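Local coordinates for protein beta-1,4-galactanase (Thielavia heterothallica, PDB 1HJS) that hydrolyses the beta-1,4-galactosidic linkages of type I arabinogalactans as a family 53 glycoside hydrolase, at residues I177-G182 with G186-W191. Residues are numbered along the deposited sequence; the frame is centred on the assembly and turned at random.
Sequences IHLDNG and GTQNWW
With CG set anti to the backbone N (chi1 -162°), the indole of Trp191 swings from its helix toward the strand, where Leu179, its CG beside the backbone N (chi1 -87°), lowers a methyl onto it. Leu179 CD1 sits 3.9 Å from the centroid of the six-membered ring of Trp191 and only 6° off the ring normal, the geometry of a CH-pi contact over the face. The other methyl, Leu179 CD2, packs against the root of the indole, 3.7 Å from Trp191 CB. Farther out, Ile177 CG2 meets the ring obliquely, 3.7 Å from Trp191 CZ3. Both strand residues direct their side chains at helix 185-196, whereas His178 between them faces the barrel interior and touches Glu245, the probable nucleophile. In this (alpha/beta)8 TIM barrel, whose eight parallel strands close on themselves, strand 174-179 and helix 185-196 open a beta-alpha-beta unit completed by strand 208-212; the axes of segments 177-179 and 186-191 approach to 10.6 Å. Were Trp191 replaced by an alanine, Leu179 CD1 and Ile177 CG2 would probably lose their aromatic partner and a gap would open between strand and helix. Beyond the apolar layer, Gln188 runs antiparallel to the Leu179 side chain, alongside it, and carries its amide to the turn after the strand. Its NE2 lies 2.9 Å from Asp180 O and gives a weak hydrogen bond to Asn181 O at 3.4 Å, while Gln188 OE1 rests 3.5 Å from Leu179 CD2. The Asp180 carboxylate forms a salt bridge with Arg137 and lies about 4 Å, side chain to side chain, from Glu135, probably the proton donor.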
ATOM      1  N   ILE A 177      -8.484   5.265   1.033  1.00 11.43           N
ATOM      2  CA  ILE A 177      -7.908   6.368   0.276  1.00 10.45           C
ATOM      3  C   ILE A 177      -6.493   6.415   0.837  1.00 10.67           C
ATOM      4  O   ILE A 177      -6.297   6.438   2.056  1.00 10.40           O
ATOM      5  CB  ILE A 177      -8.642   7.700   0.523  1.00 10.94           C
ATOM      6  CG1 ILE A 177      -9.985   7.681  -0.216  1.00 10.52           C
ATOM      7  CG2 ILE A 177      -7.791   8.867   0.033  1.00 10.66           C
ATOM      8  CD1 ILE A 177     -10.850   8.917   0.019  1.00 12.12           C
ATOM      9  N   HIS A 178      -5.515   6.416  -0.061  1.00 10.43           N
ATOM     10  CA  HIS A 178      -4.110   6.375   0.314  1.00 10.60           C
ATOM     11  C   HIS A 178      -3.289   7.582  -0.137  1.00 10.53           C
ATOM     12  O   HIS A 178      -3.190   7.863  -1.329  1.00 10.39           O
ATOM     13  CB  HIS A 178      -3.505   5.086  -0.268  1.00 10.31           C
ATOM     14  CG  HIS A 178      -2.018   4.977  -0.129  1.00 10.15           C
ATOM     15  ND1 HIS A 178      -1.254   4.185  -0.962  1.00 10.18           N
ATOM     16  CD2 HIS A 178      -1.153   5.547   0.745  1.00 10.58           C
ATOM     17  CE1 HIS A 178       0.016   4.275  -0.609  1.00 10.26           C
ATOM     18  NE2 HIS A 178       0.104   5.095   0.423  1.00  9.37           N
ATOM     19  N   LEU A 179      -2.698   8.275   0.837  1.00 11.17           N
ATOM     20  CA  LEU A 179      -1.847   9.438   0.594  1.00 11.42           C
ATOM     21  C   LEU A 179      -0.431   9.128   1.093  1.00 11.94           C
ATOM     22  O   LEU A 179      -0.243   8.292   1.978  1.00 11.48           O
ATOM     23  CB  LEU A 179      -2.388  10.659   1.351  1.00 12.04           C
ATOM     24  CG  LEU A 179      -3.444  11.547   0.685  1.00 13.72           C
ATOM     25  CD1 LEU A 179      -4.510  10.716   0.013  1.00 15.56           C
ATOM     26  CD2 LEU A 179      -4.032  12.491   1.734  1.00 13.29           C
ATOM     27  N   ASP A 180       0.565   9.798   0.525  1.00 11.83           N
ATOM     28  CA  ASP A 180       1.946   9.587   0.951  1.00 12.17           C
ATOM     29  C   ASP A 180       2.242  10.460   2.176  1.00 12.27           C
ATOM     30  O   ASP A 180       1.346  11.121   2.706  1.00 11.93           O
ATOM     31  CB  ASP A 180       2.901   9.945  -0.190  1.00 11.99           C
ATOM     32  CG  ASP A 180       2.936  11.434  -0.475  1.00 13.28           C
ATOM     33  OD1 ASP A 180       1.870  12.080  -0.408  1.00 12.56           O
ATOM     34  OD2 ASP A 180       4.031  11.957  -0.773  1.00 12.88           O
ATOM     35  N   ASN A 181       3.497  10.447   2.620  1.00 12.14           N
ATOM     36  CA  ASN A 181       3.949  11.245   3.762  1.00 12.77           C
ATOM     37  C   ASN A 181       2.970  11.308   4.941  1.00 12.45           C
ATOM     38  O   ASN A 181       2.473  12.383   5.300  1.00 11.94           O
ATOM     39  CB  ASN A 181       4.287  12.671   3.301  1.00 13.65           C
ATOM     40  CG  ASN A 181       5.398  12.704   2.260  1.00 15.10           C
ATOM     41  OD1 ASN A 181       6.242  11.808   2.209  1.00 14.92           O
ATOM     42  ND2 ASN A 181       5.409  13.746   1.433  1.00 14.81           N
ATOM     43  N   GLY A 182       2.720  10.157   5.557  1.00 12.18           N
ATOM     44  CA  GLY A 182       1.804  10.101   6.681  1.00 12.06           C
ATOM     45  C   GLY A 182       2.177  10.999   7.844  1.00 12.69           C
ATOM     46  O   GLY A 182       1.325  11.327   8.672  1.00 12.61           O
ATOM     47  N   GLY A 186      -0.127  18.625   7.912  1.00 15.48           N
ATOM     48  CA  GLY A 186      -0.577  19.744   7.099  1.00 15.27           C
ATOM     49  C   GLY A 186      -1.113  19.313   5.745  1.00 15.70           C
ATOM     50  O   GLY A 186      -2.165  19.778   5.300  1.00 15.44           O
ATOM     51  N   THR A 187      -0.397  18.410   5.086  1.00 15.34           N
ATOM     52  CA  THR A 187      -0.817  17.936   3.776  1.00 15.79           C
ATOM     53  C   THR A 187      -2.021  16.999   3.853  1.00 15.07           C
ATOM     54  O   THR A 187      -2.941  17.102   3.037  1.00 14.29           O
ATOM     55  CB  THR A 187       0.352  17.245   3.048  1.00 16.71           C
ATOM     56  OG1 THR A 187       1.390  18.210   2.819  1.00 17.54           O
ATOM     57  CG2 THR A 187      -0.106  16.674   1.709  1.00 17.36           C
ATOM     58  N   GLN A 188      -2.023  16.093   4.827  1.00 14.82           N
ATOM     59  CA  GLN A 188      -3.153  15.177   4.985  1.00 14.54           C
ATOM     60  C   GLN A 188      -4.422  16.015   5.177  1.00 15.01           C
ATOM     61  O   GLN A 188      -5.442  15.786   4.528  1.00 14.03           O
ATOM     62  CB  GLN A 188      -2.967  14.278   6.216  1.00 14.18           C
ATOM     63  CG  GLN A 188      -1.755  13.337   6.189  1.00 13.85           C
ATOM     64  CD  GLN A 188      -1.856  12.250   5.129  1.00 12.92           C
ATOM     65  OE1 GLN A 188      -2.914  11.654   4.928  1.00 12.86           O
ATOM     66  NE2 GLN A 188      -0.745  11.976   4.457  1.00 12.53           N
ATOM     67  N   ASN A 189      -4.338  16.995   6.073  1.00 15.50           N
ATOM     68  CA  ASN A 189      -5.471  17.858   6.375  1.00 16.37           C
ATOM     69  C   ASN A 189      -5.901  18.679   5.167  1.00 16.15           C
ATOM     70  O   ASN A 189      -7.092  18.785   4.868  1.00 15.73           O
ATOM     71  CB  ASN A 189      -5.120  18.783   7.543  1.00 17.74           C
ATOM     72  CG  ASN A 189      -6.306  19.603   8.006  1.00 19.62           C
ATOM     73  OD1 ASN A 189      -7.413  19.083   8.164  1.00 20.63           O
ATOM     74  ND2 ASN A 189      -6.081  20.889   8.238  1.00 20.85           N
ATOM     75  N   TRP A 190      -4.927  19.254   4.474  1.00 15.63           N
ATOM     76  CA  TRP A 190      -5.194  20.054   3.285  1.00 15.82           C
ATOM     77  C   TRP A 190      -5.954  19.234   2.235  1.00 15.64           C
ATOM     78  O   TRP A 190      -6.946  19.693   1.662  1.00 14.91           O
ATOM     79  CB  TRP A 190      -3.861  20.543   2.712  1.00 17.00           C
ATOM     80  CG  TRP A 190      -3.915  21.122   1.329  1.00 17.73           C
ATOM     81  CD1 TRP A 190      -4.375  22.356   0.964  1.00 18.32           C
ATOM     82  CD2 TRP A 190      -3.448  20.494   0.126  1.00 18.61           C
ATOM     83  NE1 TRP A 190      -4.219  22.537  -0.394  1.00 19.02           N
ATOM     84  CE2 TRP A 190      -3.654  21.410  -0.930  1.00 19.00           C
ATOM     85  CE3 TRP A 190      -2.878  19.245  -0.159  1.00 19.04           C
ATOM     86  CZ2 TRP A 190      -3.306  21.117  -2.254  1.00 19.70           C
ATOM     87  CZ3 TRP A 190      -2.532  18.951  -1.478  1.00 20.31           C
ATOM     88  CH2 TRP A 190      -2.751  19.889  -2.509  1.00 19.91           C
ATOM     89  N   TRP A 191      -5.489  18.011   2.001  1.00 14.42           N
ATOM     90  CA  TRP A 191      -6.098  17.141   1.004  1.00 14.19           C
ATOM     91  C   TRP A 191      -7.527  16.719   1.346  1.00 13.93           C
ATOM     92  O   TRP A 191      -8.456  16.984   0.581  1.00 13.86           O
ATOM     93  CB  TRP A 191      -5.234  15.889   0.805  1.00 13.79           C
ATOM     94  CG  TRP A 191      -5.533  15.154  -0.473  1.00 13.48           C
ATOM     95  CD1 TRP A 191      -4.920  15.328  -1.683  1.00 13.73           C
ATOM     96  CD2 TRP A 191      -6.516  14.131  -0.665  1.00 13.19           C
ATOM     97  NE1 TRP A 191      -5.457  14.474  -2.613  1.00 13.69           N
ATOM     98  CE2 TRP A 191      -6.440  13.727  -2.016  1.00 13.12           C
ATOM     99  CE3 TRP A 191      -7.456  13.514   0.175  1.00 12.91           C
ATOM    100  CZ2 TRP A 191      -7.267  12.731  -2.552  1.00 12.93           C
ATOM    101  CZ3 TRP A 191      -8.281  12.522  -0.359  1.00 13.05           C
ATOM    102  CH2 TRP A 191      -8.178  12.142  -1.710  1.00 12.73           C
TER